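Local coordinates for Low temperature requirement C protein (Listeria monocytogenes, PDB 1Y9I), which is probably a phosphatidylglycerophosphatase, a lipid phosphatase that would dephosphorylate phosphatidylglycerophosphate, and carries a calcium ion and a magnesium ion at a binuclear site, at residues Leu33-Lys38 against Tyr117-Lys122; Val73-Gly78 against Asn86-Asp91; Asn63-Gly68 against Asp144-Ala149; Gly110-Thr115 against Arg157-Tyr162. All coordinates share one frame; numbering follows the deposited sequence.

Overall arrangement
From the N terminus, the chain enters contact 1 at the end of helix 25-36, then runs along helix 59-76 through the first halves of contacts 3 and 2. Contact 2 closes first, a short helix-loop-helix with helix 84-89 that falls within the larger loops of contacts 1 and 3. Gly110-Thr115 then opens contact 4, and helix 114-123 closes contact 1 almost at once. Helix 143-160 finishes the rest: its start closes contact 3 beside the magnesium ion, its end contact 4. Contacts 1, 3 and 4 therefore cross one another: 1 and 3 join early helices to later ones, 4 the middle of the chain to its end. Contacts 2 and 4 follow in series, centres about 32 Å apart.

Contact 1 of 4, residues Leu33-Lys38 against Tyr117-Lys122; sequences LFLQQK and YGYIDK
The rings of Phe34 and Tyr119 meet obliquely through their CE2 atoms, with CE2 of Phe34 3.8 Å from CE2 of Tyr119. Their planes are nearly parallel, yet the rings have slid so far past each other that neither lies over the other, and the approach is not a stack. At the edge of the tyrosine ring, near its plane, sits a methyl of Leu35, whose CD2 is 4.1 Å from Tyr119 CD2. The long axes of the two aromatic side chains cross at about a right angle, and the phenol oxygen ends near the far corner of the phenyl ring, Tyr119 OH lying 4.1 Å from Phe34 CZ. Leu35 is shared between two residues of the partner helix. With its CG beside the backbone N (chi1 -67°), it extends its branch point toward helix 114-123, and Leu35 CG comes to 4.0 Å from Ile120 CD1. That same isoleucine methyl also touches both leucine methyls, so the end of Ile120 rests against the whole fork of Leu35. Around these four residues, Pro125 covers part of Phe34 and Ile120, and Tyr119 packs on Lys122 of the second subunit, which places the junction beside a subunit interface. The contact illustrates how the end of helix 25-36 can be fastened to helix 114-123 without any polar bond across the segments. The join depends on the fit of rings and methyls, with Leu35 and Ile120 buried on its inner side and the aromatic pair only partly exposed.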
# COMPACT_ATOMS: atom_id res chain seq x y z
N LEU A 33 12.45 -16.44 13.62
CA LEU A 33 13.29 -17.62 13.44
C LEU A 33 12.59 -18.57 12.47
O LEU A 33 13.21 -19.11 11.55
CB LEU A 33 13.52 -18.31 14.79
CG LEU A 33 14.46 -19.52 14.81
CD1 LEU A 33 15.86 -19.09 14.40
CD2 LEU A 33 14.48 -20.13 16.21
N PHE A 34 11.29 -18.75 12.68
CA PHE A 34 10.47 -19.63 11.84
C PHE A 34 10.50 -19.18 10.38
O PHE A 34 10.52 -20.00 9.46
CB PHE A 34 9.02 -19.60 12.35
CG PHE A 34 8.07 -20.42 11.52
CD1 PHE A 34 8.00 -21.80 11.68
CD2 PHE A 34 7.25 -19.81 10.59
CE1 PHE A 34 7.12 -22.56 10.92
CE2 PHE A 34 6.37 -20.56 9.82
CZ PHE A 34 6.30 -21.94 9.98
N LEU A 35 10.50 -17.87 10.17
CA LEU A 35 10.51 -17.30 8.82
C LEU A 35 11.85 -17.32 8.10
O LEU A 35 11.90 -17.45 6.87
CB LEU A 35 10.04 -15.85 8.87
CG LEU A 35 8.59 -15.57 9.25
CD1 LEU A 35 8.38 -14.07 9.34
CD2 LEU A 35 7.67 -16.18 8.21
N GLN A 36 12.94 -17.17 8.84
CA GLN A 36 14.27 -17.10 8.23
C GLN A 36 15.23 -18.26 8.41
O GLN A 36 16.24 -18.33 7.70
CB GLN A 36 14.96 -15.81 8.70
CG GLN A 36 14.37 -14.54 8.12
CD GLN A 36 14.85 -14.28 6.70
OE1 GLN A 36 14.89 -15.19 5.88
NE2 GLN A 36 15.21 -13.04 6.42
N GLN A 37 14.94 -19.17 9.33
CA GLN A 37 15.82 -20.30 9.60
C GLN A 37 16.18 -21.16 8.39
O GLN A 37 17.31 -21.63 8.27
CB GLN A 37 15.23 -21.19 10.69
CG GLN A 37 13.92 -21.85 10.30
CD GLN A 37 13.46 -22.86 11.33
OE1 GLN A 37 13.32 -22.55 12.51
NE2 GLN A 37 13.23 -24.10 10.88
N LYS A 38 15.21 -21.37 7.51
CA LYS A 38 15.42 -22.18 6.32
C LYS A 38 16.38 -21.54 5.32
O LYS A 38 17.05 -22.24 4.55
CB LYS A 38 14.08 -22.46 5.63
CG LYS A 38 14.16 -23.35 4.39
CD LYS A 38 14.57 -24.77 4.75
CE LYS A 38 14.69 -25.65 3.51
NZ LYS A 38 13.42 -25.71 2.74
N TYR A 117 4.46 -11.87 5.70
CA TYR A 117 3.32 -11.39 6.47
C TYR A 117 2.11 -12.27 6.17
O TYR A 117 1.45 -12.78 7.08
CB TYR A 117 3.05 -9.93 6.10
CG TYR A 117 1.77 -9.33 6.63
CD1 TYR A 117 1.47 -9.36 8.00
CD2 TYR A 117 0.89 -8.65 5.78
CE1 TYR A 117 0.34 -8.71 8.50
CE2 TYR A 117 -0.24 -8.00 6.27
CZ TYR A 117 -0.50 -8.03 7.63
OH TYR A 117 -1.60 -7.36 8.11
N GLY A 118 1.82 -12.47 4.88
CA GLY A 118 0.69 -13.30 4.50
C GLY A 118 0.87 -14.75 4.90
O GLY A 118 -0.04 -15.36 5.45
N TYR A 119 2.05 -15.29 4.62
CA TYR A 119 2.35 -16.68 4.93
C TYR A 119 2.21 -17.02 6.41
O TYR A 119 1.58 -18.02 6.77
CB TYR A 119 3.78 -17.00 4.47
CG TYR A 119 4.27 -18.38 4.87
CD1 TYR A 119 3.67 -19.53 4.35
CD2 TYR A 119 5.34 -18.53 5.75
CE1 TYR A 119 4.13 -20.80 4.70
CE2 TYR A 119 5.81 -19.80 6.10
CZ TYR A 119 5.20 -20.92 5.57
OH TYR A 119 5.65 -22.17 5.91
N ILE A 120 2.78 -16.19 7.27
CA ILE A 120 2.71 -16.46 8.70
C ILE A 120 1.29 -16.33 9.23
O ILE A 120 0.91 -17.02 10.18
CB ILE A 120 3.69 -15.56 9.49
CG1 ILE A 120 4.04 -16.24 10.82
CG2 ILE A 120 3.09 -14.18 9.72
CD1 ILE A 120 5.26 -15.68 11.52
N ASP A 121 0.51 -15.45 8.62
CA ASP A 121 -0.88 -15.27 9.05
C ASP A 121 -1.70 -16.54 8.78
O ASP A 121 -2.65 -16.84 9.50
CB ASP A 121 -1.52 -14.10 8.31
CG ASP A 121 -2.94 -13.84 8.76
OD1 ASP A 121 -3.13 -13.49 9.94
OD2 ASP A 121 -3.87 -14.01 7.94
N LYS A 122 -1.33 -17.28 7.73
CA LYS A 122 -2.05 -18.50 7.40
C LYS A 122 -1.63 -19.68 8.26
O LYS A 122 -2.47 -20.44 8.74
CB LYS A 122 -1.85 -18.87 5.93
CG LYS A 122 -2.83 -18.23 4.97
CD LYS A 122 -4.27 -18.61 5.32
CE LYS A 122 -5.26 -18.01 4.33
NZ LYS A 122 -6.67 -18.29 4.73

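Contact 2 of 4, residues Val73-Gly78 against Asn86-Asp91; sequences VMAEKG and NIISAD
Ala75 and Ser89 bring the backbones of two helix ends close together, their CA atoms only 5.5 Å apart, a closeness consistent with the short side chains of these two residues. Ala75 points its methyl toward helix 84-89, where Ala75 CB touches Ile88 CG2 at 3.6 Å. In the isoleucine CG1 lies beside the backbone N (chi1 -68°), which leaves CG2 anti to that N and turned to the alanine. Beside it, the CB atoms of Ala75 and Ser89 are 4.4 Å apart, a looser fit at the margin. The serine hydroxyl takes no part across the contact: it bonds to the carbonyl of Gln85, one turn back on its own helix. Both helices finish in Schellman motifs, with positive phi at Gly78 and Asp91. The closing bonds include Gly78 N to Ala75 O at 3.2 Å and Asp91 N to Ile88 O at 3.1 Å, so the two residues in closest side-chain contact also contribute their carbonyls to the helix ends. Each carbonyl has a further partner: Gln85 NE2 for Ala75 O, and the hydroxyl of Thr141 for Ile88 O. Thr141 belongs to the magnesium site, and the Ile88 side chain itself lies about 8 Å from that ion. The helix-loop-helix of 59-76 and 84-89 thus follows a simple division of labour. Turn bonds and neighbouring side chains engage the carbonyls of Ala75 and Ile88, while the direct touch is between methyls, with Ser89 at its partly exposed margin and no hydrogen bond across.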
# COMPACT_ATOMS: atom_id res chain seq x y z
N VAL A 73 -9.41 -4.27 22.55
CA VAL A 73 -9.82 -4.08 23.94
C VAL A 73 -11.22 -3.50 24.03
O VAL A 73 -12.03 -3.93 24.85
CB VAL A 73 -8.80 -3.18 24.68
CG1 VAL A 73 -9.30 -2.86 26.09
CG2 VAL A 73 -7.45 -3.87 24.74
N MSE A 74 -11.52 -2.51 23.19
CA MSE A 74 -12.84 -1.91 23.20
C MSE A 74 -13.88 -2.94 22.77
O MSE A 74 -15.00 -2.96 23.28
CB MSE A 74 -12.88 -0.69 22.27
CG MSE A 74 -12.09 0.49 22.79
SE MSE A 74 -12.78 1.07 24.52
CE MSE A 74 -12.05 2.87 24.57
N ALA A 75 -13.50 -3.82 21.85
CA ALA A 75 -14.39 -4.86 21.37
C ALA A 75 -14.68 -5.86 22.49
O ALA A 75 -15.82 -6.33 22.63
CB ALA A 75 -13.75 -5.57 20.17
N GLU A 76 -13.66 -6.18 23.28
CA GLU A 76 -13.82 -7.12 24.39
C GLU A 76 -14.77 -6.55 25.44
O GLU A 76 -15.52 -7.29 26.07
CB GLU A 76 -12.49 -7.41 25.08
CG GLU A 76 -11.43 -8.04 24.21
CD GLU A 76 -10.26 -8.56 25.02
OE1 GLU A 76 -9.83 -7.85 25.96
OE2 GLU A 76 -9.75 -9.66 24.72
N LYS A 77 -14.70 -5.24 25.63
CA LYS A 77 -15.53 -4.55 26.62
C LYS A 77 -16.92 -4.21 26.10
O LYS A 77 -17.76 -3.71 26.85
CB LYS A 77 -14.84 -3.27 27.08
CG LYS A 77 -13.55 -3.47 27.85
CD LYS A 77 -12.89 -2.13 28.14
CE LYS A 77 -11.56 -2.30 28.86
NZ LYS A 77 -10.86 -1.00 29.01
N GLY A 78 -17.17 -4.47 24.82
CA GLY A 78 -18.47 -4.16 24.25
C GLY A 78 -18.75 -2.67 24.18
O GLY A 78 -19.90 -2.23 24.32
N ASN A 86 -19.84 -6.13 16.58
CA ASN A 86 -19.94 -7.54 16.21
C ASN A 86 -18.88 -7.93 15.18
O ASN A 86 -18.31 -9.02 15.25
CB ASN A 86 -21.32 -7.86 15.61
CG ASN A 86 -22.44 -7.76 16.63
OD1 ASN A 86 -22.26 -8.07 17.81
ND2 ASN A 86 -23.62 -7.35 16.17
N ILE A 87 -18.61 -7.03 14.24
CA ILE A 87 -17.64 -7.30 13.19
C ILE A 87 -16.24 -7.57 13.74
O ILE A 87 -15.60 -8.56 13.38
CB ILE A 87 -17.59 -6.12 12.19
CG1 ILE A 87 -18.93 -6.03 11.46
CG2 ILE A 87 -16.44 -6.29 11.21
CD1 ILE A 87 -19.07 -4.82 10.56
N ILE A 88 -15.76 -6.70 14.62
CA ILE A 88 -14.44 -6.85 15.21
C ILE A 88 -14.36 -7.99 16.22
O ILE A 88 -13.42 -8.78 16.20
CB ILE A 88 -13.97 -5.53 15.87
CG1 ILE A 88 -13.72 -4.47 14.78
CG2 ILE A 88 -12.72 -5.75 16.70
CD1 ILE A 88 -13.35 -3.09 15.32
N SER A 89 -15.35 -8.10 17.11
CA SER A 89 -15.29 -9.16 18.10
C SER A 89 -15.41 -10.56 17.48
O SER A 89 -14.88 -11.52 18.01
CB SER A 89 -16.38 -8.96 19.17
OG SER A 89 -17.68 -9.12 18.64
N ALA A 90 -16.08 -10.65 16.33
CA ALA A 90 -16.25 -11.93 15.65
C ALA A 90 -15.18 -12.19 14.60
O ALA A 90 -15.21 -13.21 13.91
CB ALA A 90 -17.62 -11.99 15.00
N ASP A 91 -14.23 -11.26 14.48
CA ASP A 91 -13.14 -11.38 13.51
C ASP A 91 -13.69 -11.74 12.12
O ASP A 91 -13.21 -12.67 11.47
CB ASP A 91 -12.15 -12.45 13.98
CG ASP A 91 -10.84 -12.43 13.19
OD1 ASP A 91 -10.66 -11.52 12.35
OD2 ASP A 91 -10.00 -13.33 13.43

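Contact 3 of 4, residues Asn63-Gly68 against Asp144-Ala149; sequences NAVLTG and DDIVGA. With MG (magnesium ion), chain F.
Ile146 fills the tight part of this contact, its CD1 resting on the backbone of helix 59-76. That methyl lies 3.7 Å from Ala64 O and 3.9 Å from Gly68 CA, an approach possible because Gly68 has no side chain, and a CB there would collide with this methyl. A second, smaller touch joins branch methyls, Val65 CG2 to Ile146 CG2 at 3.9 Å. The isoleucine reaches so far because CG1 lies anti to the carbonyl carbon (chi1 -73°) and the chain is then extended to its tip. Nothing polar bridges the segments.

The hydrated side is the opposite in character. Asp144 and Asp145, the two residues just before Ile146, bind the magnesium ion rather than helix 59-76. Asp145 OD2 is 2.1 Å from the metal and Asp144 OD1 is more distant at 2.5 Å. Two waters and two atoms from Asp98 and Thr141 complete six ligands. The other oxygen, Asp144 OD2, accepts a 2.5 Å hydrogen bond from water 1, tying a metal-bound water to the same carboxylate.

Segments 63-68 and 144-149 run nearly antiparallel, 161° between their directions and 10.2 Å between their axes at closest approach. Helix 97-106 covers Ala64 and Asp145, helix 9-20 packs on Val65, and helix 114-123 lies against Asp145 and Ala149, so the pair occupies the buried middle of the bundle.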
# COMPACT_ATOMS: atom_id res chain seq x y z
N ASN A 63 2.59 3.45 16.66
CA ASN A 63 1.27 4.01 16.40
C ASN A 63 0.27 2.93 16.03
O ASN A 63 -0.87 2.95 16.49
CB ASN A 63 1.34 5.06 15.27
CG ASN A 63 2.01 6.35 15.72
OD1 ASN A 63 1.90 6.74 16.88
ND2 ASN A 63 2.68 7.03 14.79
N ALA A 64 0.71 1.98 15.20
CA ALA A 64 -0.16 0.89 14.78
C ALA A 64 -0.46 -0.06 15.93
O ALA A 64 -1.59 -0.52 16.07
CB ALA A 64 0.48 0.13 13.62
N VAL A 65 0.54 -0.35 16.76
CA VAL A 65 0.35 -1.24 17.90
C VAL A 65 -0.72 -0.68 18.84
O VAL A 65 -1.64 -1.39 19.25
CB VAL A 65 1.67 -1.45 18.68
CG1 VAL A 65 1.39 -2.15 20.01
CG2 VAL A 65 2.66 -2.28 17.86
N LEU A 66 -0.62 0.60 19.18
CA LEU A 66 -1.58 1.23 20.08
C LEU A 66 -2.98 1.29 19.49
O LEU A 66 -3.96 0.96 20.16
CB LEU A 66 -1.13 2.65 20.46
CG LEU A 66 -0.31 2.76 21.75
CD1 LEU A 66 0.92 1.90 21.65
CD2 LEU A 66 0.07 4.22 21.99
N THR A 67 -3.07 1.71 18.24
CA THR A 67 -4.38 1.83 17.61
C THR A 67 -5.08 0.47 17.51
O THR A 67 -6.24 0.35 17.87
CB THR A 67 -4.25 2.47 16.21
OG1 THR A 67 -3.57 3.73 16.33
CG2 THR A 67 -5.62 2.72 15.61
N GLY A 68 -4.35 -0.54 17.05
CA GLY A 68 -4.93 -1.86 16.91
C GLY A 68 -5.37 -2.52 18.21
O GLY A 68 -6.50 -3.01 18.32
N ASP A 144 -3.40 -10.13 16.20
CA ASP A 144 -2.79 -11.22 15.44
C ASP A 144 -2.03 -10.68 14.23
O ASP A 144 -0.91 -11.13 13.96
CB ASP A 144 -3.81 -12.29 15.02
CG ASP A 144 -5.06 -11.72 14.37
OD1 ASP A 144 -5.02 -10.59 13.84
OD2 ASP A 144 -6.09 -12.43 14.38
N ASP A 145 -2.61 -9.72 13.52
CA ASP A 145 -1.96 -9.11 12.35
C ASP A 145 -0.73 -8.33 12.79
O ASP A 145 0.31 -8.36 12.13
CB ASP A 145 -2.91 -8.14 11.65
CG ASP A 145 -4.17 -8.79 11.17
OD1 ASP A 145 -4.12 -9.53 10.16
OD2 ASP A 145 -5.22 -8.56 11.80
N ILE A 146 -0.86 -7.61 13.90
CA ILE A 146 0.24 -6.82 14.42
C ILE A 146 1.47 -7.68 14.72
O ILE A 146 2.59 -7.34 14.33
CB ILE A 146 -0.19 -6.06 15.71
CG1 ILE A 146 -1.13 -4.90 15.33
CG2 ILE A 146 1.03 -5.56 16.46
CD1 ILE A 146 -1.78 -4.20 16.53
N VAL A 147 1.26 -8.79 15.41
CA VAL A 147 2.35 -9.69 15.76
C VAL A 147 2.97 -10.30 14.51
O VAL A 147 4.19 -10.34 14.37
CB VAL A 147 1.84 -10.79 16.71
CG1 VAL A 147 2.94 -11.82 16.99
CG2 VAL A 147 1.38 -10.15 18.01
N GLY A 148 2.13 -10.76 13.59
CA GLY A 148 2.65 -11.34 12.36
C GLY A 148 3.44 -10.30 11.57
O GLY A 148 4.48 -10.61 10.99
N ALA A 149 2.96 -9.07 11.56
CA ALA A 149 3.62 -7.99 10.83
C ALA A 149 4.96 -7.59 11.46
O ALA A 149 5.92 -7.30 10.74
CB ALA A 149 2.71 -6.77 10.75
MG MG F . -6.85 -9.85 12.33
O HOH W 1 -7.90 -11.41 12.94
O HOH W 2 -6.04 -10.95 10.76

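Contact 4 of 4, residues Gly110-Thr115 against Arg157-Tyr162; sequences GSIGFT and RLAHSY
Ile112 reaches across to Ala159 and His160, a small surface contact of the helical bundle in which the approach to helix 114-123 meets the C-terminal end of helix 143-160. From Ile112 CB, which points toward the other segment, the chain leaves through CG1, set between the backbone N and the carbonyl carbon (chi1 66°). Beyond it, CD1 lies 4.3 Å from Ala159 CB and also near the imidazole, where the modelled separation from His160 CE1 is too short to be trusted. The ring is approached obliquely. Its ND1 is engaged by the carbonyl of Ser156, one turn back along the helix, which would steady the ring's rotation. Ile112 also packs on Leu94 of the second subunit and His160 on Arg59 of the fourth, so this contact lies where chains of the tetramer come together. Past His160 the helix unwinds, and the side chain of Ser161 folds back over the last turn: its OG donates to Arg157 O at 2.9 Å, arriving 37° out of the carbonyl plane.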
# COMPACT_ATOMS: atom_id res chain seq x y z
N GLY A 110 9.98 -2.27 3.99
CA GLY A 110 9.77 -2.58 2.59
C GLY A 110 8.92 -3.76 2.17
O GLY A 110 8.53 -4.61 2.97
N SER A 111 8.66 -3.80 0.86
CA SER A 111 7.84 -4.84 0.25
C SER A 111 8.37 -6.26 0.36
O SER A 111 7.60 -7.21 0.21
CB SER A 111 7.64 -4.50 -1.23
OG SER A 111 8.89 -4.36 -1.87
N ILE A 112 9.66 -6.43 0.61
CA ILE A 112 10.18 -7.79 0.71
C ILE A 112 9.63 -8.53 1.93
O ILE A 112 9.86 -9.73 2.10
CB ILE A 112 11.72 -7.84 0.75
CG1 ILE A 112 12.25 -7.19 2.02
CG2 ILE A 112 12.28 -7.16 -0.49
CD1 ILE A 112 13.70 -7.53 2.27
N GLY A 113 8.89 -7.82 2.78
CA GLY A 113 8.30 -8.46 3.94
C GLY A 113 6.86 -8.88 3.69
O GLY A 113 6.28 -9.62 4.50
N PHE A 114 6.30 -8.44 2.57
CA PHE A 114 4.91 -8.74 2.20
C PHE A 114 4.53 -10.22 2.24
O PHE A 114 3.57 -10.60 2.90
CB PHE A 114 4.58 -8.21 0.79
CG PHE A 114 4.48 -6.71 0.67
CD1 PHE A 114 4.57 -5.88 1.79
CD2 PHE A 114 4.29 -6.12 -0.57
CE1 PHE A 114 4.46 -4.49 1.67
CE2 PHE A 114 4.18 -4.73 -0.71
CZ PHE A 114 4.27 -3.92 0.42
N THR A 115 5.28 -11.06 1.53
CA THR A 115 4.95 -12.48 1.51
C THR A 115 5.05 -13.18 2.87
O THR A 115 4.22 -14.03 3.19
CB THR A 115 5.77 -13.23 0.43
OG1 THR A 115 7.16 -12.91 0.57
CG2 THR A 115 5.31 -12.80 -0.97
N ARG A 157 14.27 -6.85 8.04
CA ARG A 157 15.45 -6.11 8.49
C ARG A 157 16.64 -7.07 8.54
O ARG A 157 17.76 -6.72 8.15
CB ARG A 157 15.22 -5.51 9.88
CG ARG A 157 16.42 -4.70 10.38
CD ARG A 157 16.18 -4.08 11.75
NE ARG A 157 17.28 -3.19 12.12
CZ ARG A 157 18.51 -3.60 12.40
NH1 ARG A 157 18.81 -4.89 12.36
NH2 ARG A 157 19.46 -2.72 12.71
N LEU A 158 16.39 -8.29 9.00
CA LEU A 158 17.43 -9.31 9.09
C LEU A 158 17.96 -9.61 7.68
O LEU A 158 19.17 -9.66 7.47
CB LEU A 158 16.84 -10.58 9.72
CG LEU A 158 17.74 -11.79 10.02
CD1 LEU A 158 17.02 -12.75 10.95
CD2 LEU A 158 18.12 -12.48 8.73
N ALA A 159 17.06 -9.80 6.72
CA ALA A 159 17.47 -10.09 5.35
C ALA A 159 18.41 -9.00 4.84
O ALA A 159 19.43 -9.29 4.21
CB ALA A 159 16.25 -10.19 4.44
N HIS A 160 18.07 -7.74 5.12
CA HIS A 160 18.91 -6.63 4.69
C HIS A 160 20.24 -6.61 5.44
O HIS A 160 21.22 -6.06 4.94
CB HIS A 160 18.20 -5.28 4.92
CG HIS A 160 17.24 -4.91 3.83
ND1 HIS A 160 15.94 -5.35 3.81
CD2 HIS A 160 17.41 -4.15 2.73
CE1 HIS A 160 15.34 -4.87 2.73
NE2 HIS A 160 16.21 -4.14 2.06
N SER A 161 20.26 -7.20 6.62
CA SER A 161 21.48 -7.24 7.43
C SER A 161 22.63 -8.01 6.79
O SER A 161 23.72 -8.08 7.36
CB SER A 161 21.17 -7.83 8.81
OG SER A 161 20.24 -7.03 9.52
N TYR A 162 22.39 -8.59 5.62
CA TYR A 162 23.43 -9.36 4.94
C TYR A 162 23.97 -8.65 3.69
O TYR A 162 24.87 -9.15 3.02
CB TYR A 162 22.91 -10.75 4.57
CG TYR A 162 22.61 -11.64 5.75
CD1 TYR A 162 21.66 -11.27 6.71
CD2 TYR A 162 23.27 -12.86 5.92
CE1 TYR A 162 21.37 -12.09 7.80
CE2 TYR A 162 22.99 -13.69 7.01
CZ TYR A 162 22.04 -13.30 7.94
OH TYR A 162 21.76 -14.12 9.02